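Guanidinopropionase (PDB 3NIQ) catalyses the manganese-dependent hydrolysis of 3-guanidinopropanoate to beta-alanine and urea, working as a homohexamer of the arginase (ureohydrolase) family. Local coordinates at residues A[43-48]-A[53-58]; A[62-67]-A[294-299]; A[107-112]-A[130-135]; A[271-276]-A[310-315]. All blocks are in the same frame, centred on the assembly; numbering follows the deposited sequence.

In the fold
The four contacts are spread over the two faces of the parallel sheet of the arginase fold. Contacts 1 and 2 both use helix 57-64, on one face, and their centres lie about 16 Å apart; contact 3 packs helices 98-114 and 129-136 on the opposite face, its centre about 17 Å from that of contact 1. Contacts 2 and 4 share helix 294-317, at its first and its last turns, with centres about 22 Å apart. Contact 1 comes near the active site, the side chain of Ala54 about 10 Å from a manganese ion, and the side chain of Ile132 in contact 3 is about 12 Å from one. Contacts 2 and 4 lie away from the metal site.

Contact 1 (A[43-48]-A[53-58]); sequences PWDGGT and GARHGP
The backbones come closest at Pro43 and Arg55, whose CA atoms are 4.1 Å apart, where the loop after strand 37-42 passes the 3-10 segment 54-56; Asp45 then opens a type I beta turn that ends at Thr48. Its carboxylate is the hub of the contact. Asp45 OD2 takes Gly53 N at 2.7 Å and Arg55 N at 3.1 Å, and the two amides arrive from opposite faces of the carboxylate, so this oxygen is held from above and below. OD1 instead faces the side chain of Arg55, which comes side-on: Arg55 NH2 and NE each donate to Asp45 OD1 at 3.0 Å, while NE also makes a weak bond to OD2. OD1 lies close to the guanidinium plane, yet carboxylate and guanidinium are turned 46° against each other. A bend about the CG-CD bond of Arg55 (chi3 62°) brings its NE/NH2 edge round to Asp45 OD1. Asp45 thus ties both the backbone and the side chain of the 3-10 turn. Arg55 NH1 is engaged elsewhere, by Asn50 O of a second subunit, which links this ion pair to the hexamer interface. Beside the polar cluster, Pro43 CB lies 3.1 Å from Arg55 O, and the Pro43 ring meets Pro58 CG through the same CB. Trp44 is turned the other way and packs its indole on helix 98-114, so the loop leaving strand 37-42 is held between that helix and the start of helix 57-64.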
loop_
_atom_site.group_PDB
_atom_site.type_symbol
_atom_site.label_atom_id
_atom_site.label_comp_id
_atom_site.label_asym_id
_atom_site.label_seq_id
_atom_site.Cartn_x
_atom_site.Cartn_y
_atom_site.Cartn_z
ATOM N N PRO A 43 3.169 -8.333 23.362
ATOM C CA PRO A 43 2.224 -7.819 22.376
ATOM C C PRO A 43 1.138 -7.008 23.061
ATOM O O PRO A 43 0.031 -7.489 23.243
ATOM C CB PRO A 43 1.671 -9.095 21.734
ATOM C CG PRO A 43 1.757 -10.141 22.838
ATOM C CD PRO A 43 2.997 -9.788 23.608
ATOM N N TRP A 44 1.467 -5.774 23.437
ATOM C CA TRP A 44 0.610 -5.004 24.325
ATOM C C TRP A 44 0.721 -3.514 24.029
ATOM O O TRP A 44 1.819 -2.938 24.035
ATOM C CB TRP A 44 1.010 -5.299 25.771
ATOM C CG TRP A 44 0.197 -4.566 26.793
ATOM C CD1 TRP A 44 -1.166 -4.490 26.857
ATOM C CD2 TRP A 44 0.696 -3.827 27.916
ATOM N NE1 TRP A 44 -1.546 -3.740 27.949
ATOM C CE2 TRP A 44 -0.427 -3.317 28.611
ATOM C CE3 TRP A 44 1.985 -3.543 28.402
ATOM C CZ2 TRP A 44 -0.309 -2.539 29.764
ATOM C CZ3 TRP A 44 2.103 -2.773 29.568
ATOM C CH2 TRP A 44 0.956 -2.289 30.234
ATOM N N ASP A 45 -0.402 -2.886 23.712
ATOM C CA ASP A 45 -0.379 -1.439 23.442
ATOM C C ASP A 45 -1.476 -0.686 24.205
ATOM O O ASP A 45 -1.933 0.384 23.782
ATOM C CB ASP A 45 -0.408 -1.142 21.920
ATOM C CG ASP A 45 -1.636 -1.739 21.213
ATOM O OD1 ASP A 45 -2.643 -2.082 21.889
ATOM O OD2 ASP A 45 -1.582 -1.870 19.969
ATOM N N GLY A 46 -1.876 -1.247 25.342
ATOM C CA GLY A 46 -2.838 -0.590 26.251
ATOM C C GLY A 46 -2.424 0.826 26.674
ATOM O O GLY A 46 -3.279 1.685 26.941
ATOM N N GLY A 47 -1.121 1.086 26.724
ATOM C CA GLY A 47 -0.620 2.410 27.103
ATOM C C GLY A 47 -0.670 3.453 25.987
ATOM O O GLY A 47 -0.273 4.615 26.196
ATOM N N THR A 48 -1.143 3.068 24.800
ATOM C CA THR A 48 -1.057 3.973 23.653
ATOM C C THR A 48 -2.157 5.053 23.637
ATOM O O THR A 48 -3.350 4.750 23.595
ATOM C CB THR A 48 -0.975 3.194 22.301
ATOM O OG1 THR A 48 0.284 2.498 22.242
ATOM C CG2 THR A 48 -1.062 4.168 21.141
ATOM N N GLY A 53 -1.486 -0.274 17.767
ATOM C CA GLY A 53 -1.122 -1.269 16.775
ATOM C C GLY A 53 0.168 -2.003 17.106
ATOM O O GLY A 53 0.442 -3.038 16.518
ATOM N N ALA A 54 0.925 -1.500 18.082
ATOM C CA ALA A 54 2.163 -2.146 18.538
ATOM C C ALA A 54 1.927 -3.549 19.120
ATOM O O ALA A 54 2.864 -4.341 19.265
ATOM C CB ALA A 54 2.932 -1.234 19.549
ATOM N N ARG A 55 0.669 -3.879 19.403
ATOM C CA ARG A 55 0.333 -5.237 19.847
ATOM C C ARG A 55 0.749 -6.282 18.812
ATOM O O ARG A 55 1.006 -7.447 19.152
ATOM C CB ARG A 55 -1.171 -5.361 20.160
ATOM C CG ARG A 55 -2.083 -5.239 18.940
ATOM C CD ARG A 55 -3.576 -5.325 19.342
ATOM N NE ARG A 55 -3.970 -4.238 20.235
ATOM C CZ ARG A 55 -5.168 -4.130 20.808
ATOM N NH1 ARG A 55 -6.121 -5.040 20.562
ATOM N NH2 ARG A 55 -5.426 -3.100 21.603
ATOM N N HIS A 56 0.829 -5.868 17.546
ATOM C CA HIS A 56 1.236 -6.791 16.463
ATOM C C HIS A 56 2.737 -6.837 16.214
ATOM O O HIS A 56 3.228 -7.647 15.415
ATOM C CB HIS A 56 0.513 -6.426 15.150
ATOM C CG HIS A 56 -0.976 -6.331 15.304
ATOM N ND1 HIS A 56 -1.773 -7.439 15.501
ATOM C CD2 HIS A 56 -1.805 -5.263 15.311
ATOM C CE1 HIS A 56 -3.037 -7.059 15.593
ATOM N NE2 HIS A 56 -3.083 -5.742 15.500
ATOM N N GLY A 57 3.470 -5.959 16.882
ATOM C CA GLY A 57 4.911 -5.848 16.632
ATOM C C GLY A 57 5.693 -7.134 16.790
ATOM O O GLY A 57 6.498 -7.488 15.923
ATOM N N PRO A 58 5.473 -7.859 17.896
ATOM C CA PRO A 58 6.281 -9.052 18.082
ATOM C C PRO A 58 6.082 -10.111 16.988
ATOM O O PRO A 58 7.041 -10.779 16.580
ATOM C CB PRO A 58 5.812 -9.576 19.442
ATOM C CG PRO A 58 5.363 -8.335 20.159
ATOM C CD PRO A 58 4.613 -7.606 19.062
#

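Contact 2 (A[62-67]-A[294-299]); sequences RNLSSL and ATALVG
Leu64 drives its side chain into the first turns of helix 294-317, where Ala296 and Leu297 receive it. Its CB lies 3.8 Å from Leu297 N and almost as near Leu297 CA, so the chain sets off directly over the backbone of the partner helix. CG stays over that backbone and is also 3.8 Å from Ala296 CB. There the branch divides: CD2 goes to the alanine methyl, Ala296 CB, at 3.8 Å, whereas CD1 turns to Leu297 CB at 4.0 Å. The leucine fork lies close to the helix at Ala296, consistent with the short side chain there. Leu297 crosses Leu64 at about a right angle; with its CG opposite the backbone N (chi1 178°), its CD1 reaches on past Leu64 to touch Leu67 CD1 at 3.8 Å. The contact across the segments is purely apolar. Within 62-67, Ser65 OG bonds back to Arg62 O, and Arg62 forms salt bridges to Asp87 and Asp90. Leu67 packs on Asn50 and Leu297 on Pro255 of the same neighbouring subunit, so the contact borders a subunit interface. The leucines join helix 57-64, which follows the first strand, to the long C-terminal helix 294-317, on one face of the parallel sheet of the alpha/beta arginase fold.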
loop_
_atom_site.group_PDB
_atom_site.type_symbol
_atom_site.label_atom_id
_atom_site.label_comp_id
_atom_site.label_asym_id
_atom_site.label_seq_id
_atom_site.Cartn_x
_atom_site.Cartn_y
_atom_site.Cartn_z
ATOM N N ARG A 62 9.158 -11.219 14.621
ATOM C CA ARG A 62 9.529 -12.638 14.512
ATOM C C ARG A 62 9.672 -12.986 13.042
ATOM O O ARG A 62 10.651 -13.588 12.622
ATOM C CB ARG A 62 8.470 -13.574 15.127
ATOM C CG ARG A 62 8.499 -13.661 16.653
ATOM C CD ARG A 62 7.654 -14.826 17.180
ATOM N NE ARG A 62 7.908 -15.094 18.597
ATOM C CZ ARG A 62 7.256 -14.520 19.611
ATOM N NH1 ARG A 62 6.298 -13.627 19.374
ATOM N NH2 ARG A 62 7.557 -14.845 20.868
ATOM N N ASN A 63 8.676 -12.580 12.272
ATOM C CA ASN A 63 8.640 -12.871 10.854
ATOM C C ASN A 63 9.864 -12.386 10.090
ATOM O O ASN A 63 10.540 -13.170 9.417
ATOM C CB ASN A 63 7.390 -12.253 10.268
ATOM C CG ASN A 63 6.992 -12.915 8.993
ATOM O OD1 ASN A 63 7.590 -12.682 7.944
ATOM N ND2 ASN A 63 5.999 -13.798 9.082
ATOM N N LEU A 64 10.150 -11.088 10.210
ATOM C CA LEU A 64 11.290 -10.486 9.538
ATOM C C LEU A 64 12.638 -10.921 10.096
ATOM O O LEU A 64 13.648 -10.870 9.378
ATOM C CB LEU A 64 11.185 -8.949 9.566
ATOM C CG LEU A 64 10.402 -8.347 8.396
ATOM C CD1 LEU A 64 11.115 -8.616 7.020
ATOM C CD2 LEU A 64 8.955 -8.803 8.323
ATOM N N SER A 65 12.662 -11.353 11.358
ATOM C CA SER A 65 13.923 -11.834 11.960
ATOM C C SER A 65 14.482 -13.084 11.252
ATOM O O SER A 65 15.620 -13.471 11.486
ATOM C CB SER A 65 13.773 -12.085 13.467
ATOM O OG SER A 65 13.086 -13.301 13.722
ATOM N N SER A 66 13.677 -13.705 10.384
ATOM C CA SER A 66 14.158 -14.772 9.495
ATOM C C SER A 66 15.321 -14.329 8.618
ATOM O O SER A 66 16.062 -15.170 8.116
ATOM C CB SER A 66 13.018 -15.216 8.569
ATOM O OG SER A 66 12.191 -16.091 9.282
ATOM N N LEU A 67 15.477 -13.018 8.415
ATOM C CA LEU A 67 16.548 -12.523 7.528
ATOM C C LEU A 67 17.892 -12.409 8.230
ATOM O O LEU A 67 18.923 -12.210 7.568
ATOM C CB LEU A 67 16.177 -11.163 6.918
ATOM C CG LEU A 67 14.831 -11.039 6.204
ATOM C CD1 LEU A 67 14.739 -9.725 5.441
ATOM C CD2 LEU A 67 14.626 -12.219 5.248
ATOM N N ALA A 294 9.090 -2.814 6.681
ATOM C CA ALA A 294 10.357 -2.082 6.860
ATOM C C ALA A 294 10.762 -1.968 8.322
ATOM O O ALA A 294 11.925 -2.192 8.668
ATOM C CB ALA A 294 10.286 -0.649 6.225
ATOM N N THR A 295 9.797 -1.621 9.174
ATOM C CA THR A 295 10.062 -1.301 10.582
ATOM C C THR A 295 10.268 -2.599 11.376
ATOM O O THR A 295 11.105 -2.675 12.304
ATOM C CB THR A 295 8.905 -0.437 11.183
ATOM O OG1 THR A 295 8.579 0.640 10.278
ATOM C CG2 THR A 295 9.301 0.190 12.542
ATOM N N ALA A 296 9.493 -3.614 11.013
ATOM C CA ALA A 296 9.704 -4.976 11.514
ATOM C C ALA A 296 11.145 -5.440 11.283
ATOM O O ALA A 296 11.778 -6.006 12.187
ATOM C CB ALA A 296 8.715 -5.948 10.849
ATOM N N LEU A 297 11.656 -5.211 10.080
ATOM C CA LEU A 297 13.050 -5.565 9.774
ATOM C C LEU A 297 14.048 -4.709 10.556
ATOM O O LEU A 297 15.044 -5.220 11.083
ATOM C CB LEU A 297 13.328 -5.494 8.265
ATOM C CG LEU A 297 14.779 -5.810 7.869
ATOM C CD1 LEU A 297 15.135 -7.247 8.231
ATOM C CD2 LEU A 297 15.026 -5.531 6.395
ATOM N N VAL A 298 13.800 -3.410 10.648
ATOM C CA VAL A 298 14.629 -2.566 11.508
ATOM C C VAL A 298 14.592 -3.127 12.947
ATOM O O VAL A 298 15.620 -3.266 13.599
ATOM C CB VAL A 298 14.139 -1.075 11.489
ATOM C CG1 VAL A 298 14.613 -0.321 12.702
ATOM C CG2 VAL A 298 14.589 -0.363 10.227
ATOM N N GLY A 299 13.409 -3.485 13.422
ATOM C CA GLY A 299 13.275 -4.038 14.770
ATOM C C GLY A 299 14.062 -5.335 14.918
ATOM O O GLY A 299 14.840 -5.477 15.848
#

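Contact 3 (A[107-112]-A[130-135]); sequences GFYRQV and LPIFRA
Tyr109 OH, hydrogen-bonded to Ser121 OG on strand 118-123, ends the ring on which Ile132 lies. CG1 of the isoleucine sits over the middle of the ring, 3.6 Å from its centroid and only 8° off the normal, a CH-pi contact in which the aliphatic chain is laid flat on the pi face. CD1 runs on along the ring toward the phenol end and meets Tyr109 CZ, also at 3.6 Å. The extended outer torsion of Ile132 (chi2 -177°) carries the methyl that way. One turn further along, Ala135 brings its methyl against the backbone of the other helix: Ala135 CB is 3.4 Å from Arg110 N and 3.5 Å from the backbone Tyr109 C, and also touches Tyr109 CB. The aliphatic start of Arg110 closes the outer side, CG to Ala135 CB 3.9 Å, before the guanidinium leaves for its salt bridge with Glu106. The axes of the two short segments approach to 8.1 Å, consistent with the small alanine at the interface, and their directions are 41° apart. Tyr109 also rests on Ile40 and Val42 of strand 37-42, so the ring is wedged between helix 129-136 and the sheet. No hydrogen bond links the two segments: dispersion and CH-pi contact hold them together, while the polar atom of the tyrosine side chain, OH, finds its partner in Ser121, a bond consistent with a fixed ring position.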
loop_
_atom_site.group_PDB
_atom_site.type_symbol
_atom_site.label_atom_id
_atom_site.label_comp_id
_atom_site.label_asym_id
_atom_site.label_seq_id
_atom_site.Cartn_x
_atom_site.Cartn_y
_atom_site.Cartn_z
ATOM N N GLY A 107 4.737 -10.501 36.374
ATOM C CA GLY A 107 4.799 -11.865 36.912
ATOM C C GLY A 107 5.640 -12.773 36.023
ATOM O O GLY A 107 6.474 -13.537 36.503
ATOM N N PHE A 108 5.447 -12.653 34.711
ATOM C CA PHE A 108 6.259 -13.372 33.752
ATOM C C PHE A 108 7.740 -13.007 33.877
ATOM O O PHE A 108 8.613 -13.882 33.951
ATOM C CB PHE A 108 5.743 -13.065 32.340
ATOM C CG PHE A 108 6.434 -13.841 31.252
ATOM C CD1 PHE A 108 6.082 -15.164 30.994
ATOM C CD2 PHE A 108 7.411 -13.241 30.472
ATOM C CE1 PHE A 108 6.721 -15.900 29.964
ATOM C CE2 PHE A 108 8.065 -13.955 29.455
ATOM C CZ PHE A 108 7.717 -15.295 29.203
ATOM N N TYR A 109 8.036 -11.710 33.897
ATOM C CA TYR A 109 9.425 -11.284 33.949
ATOM C C TYR A 109 10.105 -11.608 35.276
ATOM O O TYR A 109 11.310 -11.788 35.307
ATOM C CB TYR A 109 9.575 -9.791 33.586
ATOM C CG TYR A 109 9.575 -9.606 32.080
ATOM C CD1 TYR A 109 10.780 -9.551 31.362
ATOM C CD2 TYR A 109 8.384 -9.553 31.369
ATOM C CE1 TYR A 109 10.786 -9.425 29.965
ATOM C CE2 TYR A 109 8.382 -9.431 29.947
ATOM C CZ TYR A 109 9.579 -9.351 29.272
ATOM O OH TYR A 109 9.611 -9.238 27.901
ATOM N N ARG A 110 9.344 -11.654 36.364
ATOM C CA ARG A 110 9.902 -12.132 37.658
ATOM C C ARG A 110 10.425 -13.570 37.541
ATOM O O ARG A 110 11.447 -13.917 38.128
ATOM C CB ARG A 110 8.854 -12.069 38.767
ATOM C CG ARG A 110 8.527 -10.646 39.237
ATOM C CD ARG A 110 7.998 -10.643 40.651
ATOM N NE ARG A 110 7.593 -9.309 41.117
ATOM C CZ ARG A 110 7.238 -9.053 42.377
ATOM N NH1 ARG A 110 7.264 -10.034 43.284
ATOM N NH2 ARG A 110 6.862 -7.827 42.736
ATOM N N GLN A 111 9.713 -14.397 36.777
ATOM C CA GLN A 111 10.114 -15.790 36.558
ATOM C C GLN A 111 11.358 -15.852 35.699
ATOM O O GLN A 111 12.284 -16.622 35.973
ATOM C CB GLN A 111 9.007 -16.549 35.824
ATOM C CG GLN A 111 7.849 -16.998 36.702
ATOM C CD GLN A 111 6.658 -17.469 35.873
ATOM O OE1 GLN A 111 6.477 -17.049 34.726
ATOM N NE2 GLN A 111 5.837 -18.333 36.455
ATOM N N VAL A 112 11.360 -15.068 34.621
ATOM C CA VAL A 112 12.512 -14.997 33.744
ATOM C C VAL A 112 13.728 -14.569 34.596
ATOM O O VAL A 112 14.769 -15.207 34.558
ATOM C CB VAL A 112 12.264 -13.997 32.570
ATOM C CG1 VAL A 112 13.548 -13.741 31.784
ATOM C CG2 VAL A 112 11.153 -14.504 31.667
ATOM N N LEU A 130 8.021 -0.781 31.740
ATOM C CA LEU A 130 7.735 -0.659 33.170
ATOM C C LEU A 130 7.631 -1.994 33.930
ATOM O O LEU A 130 8.388 -2.207 34.871
ATOM C CB LEU A 130 6.489 0.194 33.434
ATOM C CG LEU A 130 6.101 0.362 34.911
ATOM C CD1 LEU A 130 7.249 0.922 35.716
ATOM C CD2 LEU A 130 4.857 1.255 35.039
ATOM N N PRO A 131 6.688 -2.890 33.547
ATOM C CA PRO A 131 6.631 -4.166 34.274
ATOM C C PRO A 131 7.925 -4.980 34.195
ATOM O O PRO A 131 8.297 -5.646 35.156
ATOM C CB PRO A 131 5.442 -4.900 33.625
ATOM C CG PRO A 131 5.246 -4.188 32.279
ATOM C CD PRO A 131 5.589 -2.768 32.572
ATOM N N ILE A 132 8.631 -4.906 33.075
ATOM C CA ILE A 132 9.972 -5.481 32.973
ATOM C C ILE A 132 10.916 -4.921 34.062
ATOM O O ILE A 132 11.575 -5.690 34.788
ATOM C CB ILE A 132 10.564 -5.228 31.542
ATOM C CG1 ILE A 132 9.700 -5.914 30.485
ATOM C CG2 ILE A 132 12.036 -5.728 31.448
ATOM C CD1 ILE A 132 10.234 -5.789 28.985
ATOM N N PHE A 133 10.971 -3.593 34.193
ATOM C CA PHE A 133 11.820 -2.965 35.208
ATOM C C PHE A 133 11.358 -3.330 36.628
ATOM O O PHE A 133 12.182 -3.474 37.532
ATOM C CB PHE A 133 11.844 -1.438 35.044
ATOM C CG PHE A 133 12.790 -0.940 33.981
ATOM C CD1 PHE A 133 13.283 -1.788 33.002
ATOM C CD2 PHE A 133 13.185 0.401 33.962
ATOM C CE1 PHE A 133 14.155 -1.334 32.034
ATOM C CE2 PHE A 133 14.064 0.880 32.980
ATOM C CZ PHE A 133 14.551 0.008 32.012
ATOM N N ARG A 134 10.052 -3.487 36.814
ATOM C CA ARG A 134 9.518 -3.949 38.096
ATOM C C ARG A 134 10.092 -5.302 38.484
ATOM O O ARG A 134 10.388 -5.534 39.662
ATOM C CB ARG A 134 7.992 -3.976 38.087
ATOM C CG ARG A 134 7.394 -2.581 38.323
ATOM C CD ARG A 134 5.886 -2.567 38.128
ATOM N NE ARG A 134 5.324 -1.243 38.366
ATOM C CZ ARG A 134 4.019 -0.972 38.333
ATOM N NH1 ARG A 134 3.140 -1.920 38.026
ATOM N NH2 ARG A 134 3.594 0.258 38.573
ATOM N N ALA A 135 10.305 -6.174 37.504
ATOM C CA ALA A 135 10.971 -7.452 37.776
ATOM C C ALA A 135 12.475 -7.329 37.922
ATOM O O ALA A 135 13.051 -7.857 38.884
ATOM C CB ALA A 135 10.639 -8.505 36.696
#

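Contact 4 (A[271-276]-A[310-315]); sequences GLRGLD and LAESAA
Glu312, on the last part of helix 294-317, reaches across to Arg273 of the loop before strand 277-283 and forms a paired salt bridge. Arg273 NE donates to Glu312 OE2 at 3.0 Å and Arg273 NH2 to Glu312 OE1 at 2.9 Å, with N-H...O angles of 158° and 157°, so both bonds are fairly straight. The arginine comes side-on, NE and NH2 together, and each carboxylate oxygen is met on its syn side; the two groups are nevertheless turned 39° apart rather than coplanar. Arg273 is fully extended from the backbone outward, which gives it the length to span the gap, and its CG also passes close to OE2. That same oxygen takes part in a water bridge: Gly274 N donates to the water at 2.7 Å, and the water donates to Glu312 OE2 at 2.8 Å. The glutamate therefore holds the loop twice, through a side chain directly and through the backbone by way of water, at the type II turn from Leu272 to Leu275. Next along the helix, Ser313 points its side chain at the start of the strand: Ser313 OG accepts from Leu277 N, while Leu275 O is hydrogen-bonded by Arg316 NH2, further along the same helix. Charge and polar bonds dominate here, and as Arg273 is exposed, the ion pair is probably weakened by solvent; the two-point geometry and the water bridge probably restrict how the turn sits against the helix.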
loop_
_atom_site.group_PDB
_atom_site.type_symbol
_atom_site.label_atom_id
_atom_site.label_comp_id
_atom_site.label_asym_id
_atom_site.label_seq_id
_atom_site.Cartn_x
_atom_site.Cartn_y
_atom_site.Cartn_z
ATOM N N GLY A 271 28.677 0.460 19.817
ATOM C CA GLY A 271 29.581 1.127 20.764
ATOM C C GLY A 271 29.237 0.905 22.233
ATOM O O GLY A 271 29.968 1.358 23.131
ATOM N N LEU A 272 28.143 0.186 22.487
ATOM C CA LEU A 272 27.764 -0.191 23.846
ATOM C C LEU A 272 28.431 -1.495 24.296
ATOM O O LEU A 272 28.200 -1.973 25.413
ATOM C CB LEU A 272 26.245 -0.296 23.976
ATOM C CG LEU A 272 25.492 1.006 23.705
ATOM C CD1 LEU A 272 23.988 0.832 23.895
ATOM C CD2 LEU A 272 25.989 2.120 24.590
ATOM N N ARG A 273 29.244 -2.076 23.414
ATOM C CA ARG A 273 29.892 -3.337 23.706
ATOM C C ARG A 273 30.777 -3.215 24.959
ATOM O O ARG A 273 31.422 -2.178 25.181
ATOM C CB ARG A 273 30.747 -3.763 22.517
ATOM C CG ARG A 273 31.257 -5.186 22.632
ATOM C CD ARG A 273 32.325 -5.448 21.596
ATOM N NE ARG A 273 32.703 -6.857 21.605
ATOM C CZ ARG A 273 33.433 -7.428 20.654
ATOM N NH1 ARG A 273 33.863 -6.691 19.640
ATOM N NH2 ARG A 273 33.731 -8.724 20.724
ATOM N N GLY A 274 30.771 -4.253 25.789
ATOM C CA GLY A 274 31.574 -4.244 27.022
ATOM C C GLY A 274 30.849 -3.801 28.294
ATOM O O GLY A 274 31.270 -4.131 29.398
ATOM N N LEU A 275 29.759 -3.061 28.145
ATOM C CA LEU A 275 28.996 -2.632 29.297
ATOM C C LEU A 275 28.365 -3.826 30.000
ATOM O O LEU A 275 28.214 -4.901 29.413
ATOM C CB LEU A 275 27.899 -1.638 28.868
ATOM C CG LEU A 275 28.432 -0.299 28.331
ATOM C CD1 LEU A 275 27.314 0.576 27.820
ATOM C CD2 LEU A 275 29.226 0.457 29.361
ATOM N N ASP A 276 27.994 -3.635 31.258
ATOM C CA ASP A 276 27.258 -4.666 31.967
ATOM C C ASP A 276 25.752 -4.590 31.637
ATOM O O ASP A 276 24.963 -3.956 32.351
ATOM C CB ASP A 276 27.518 -4.605 33.477
ATOM C CG ASP A 276 26.755 -5.683 34.237
ATOM O OD1 ASP A 276 26.541 -6.760 33.656
ATOM O OD2 ASP A 276 26.352 -5.449 35.396
ATOM N N LEU A 310 24.220 -8.688 24.578
ATOM C CA LEU A 310 23.725 -9.421 25.734
ATOM C C LEU A 310 24.370 -10.804 25.843
ATOM O O LEU A 310 24.637 -11.278 26.945
ATOM C CB LEU A 310 22.204 -9.588 25.681
ATOM C CG LEU A 310 21.371 -8.312 25.789
ATOM C CD1 LEU A 310 19.922 -8.625 25.397
ATOM C CD2 LEU A 310 21.423 -7.788 27.240
ATOM N N ALA A 311 24.579 -11.463 24.711
ATOM C CA ALA A 311 25.297 -12.735 24.715
ATOM C C ALA A 311 26.642 -12.586 25.437
ATOM O O ALA A 311 26.978 -13.419 26.276
ATOM C CB ALA A 311 25.506 -13.251 23.292
ATOM N N GLU A 312 27.399 -11.537 25.114
ATOM C CA GLU A 312 28.696 -11.310 25.762
ATOM C C GLU A 312 28.551 -11.090 27.271
ATOM O O GLU A 312 29.332 -11.623 28.046
ATOM C CB GLU A 312 29.454 -10.145 25.131
ATOM C CG GLU A 312 30.019 -10.445 23.745
ATOM C CD GLU A 312 31.166 -9.530 23.358
ATOM O OE1 GLU A 312 32.125 -10.030 22.743
ATOM O OE2 GLU A 312 31.104 -8.306 23.628
ATOM N N SER A 313 27.555 -10.308 27.685
ATOM C CA SER A 313 27.332 -10.099 29.118
ATOM C C SER A 313 26.958 -11.404 29.797
ATOM O O SER A 313 27.508 -11.731 30.846
ATOM C CB SER A 313 26.258 -9.031 29.386
ATOM O OG SER A 313 26.737 -7.742 29.058
ATOM N N ALA A 314 26.037 -12.158 29.203
ATOM C CA ALA A 314 25.639 -13.444 29.770
ATOM C C ALA A 314 26.824 -14.418 29.837
ATOM O O ALA A 314 26.893 -15.268 30.739
ATOM C CB ALA A 314 24.482 -14.067 28.998
ATOM N N ALA A 315 27.750 -14.283 28.890
ATOM C CA ALA A 315 28.903 -15.180 28.809
ATOM C C ALA A 315 29.862 -14.872 29.955
ATOM O O ALA A 315 30.380 -15.790 30.590
ATOM C CB ALA A 315 29.626 -15.044 27.439
HETATM O O HOH W 1 29.649 -6.614 25.325
#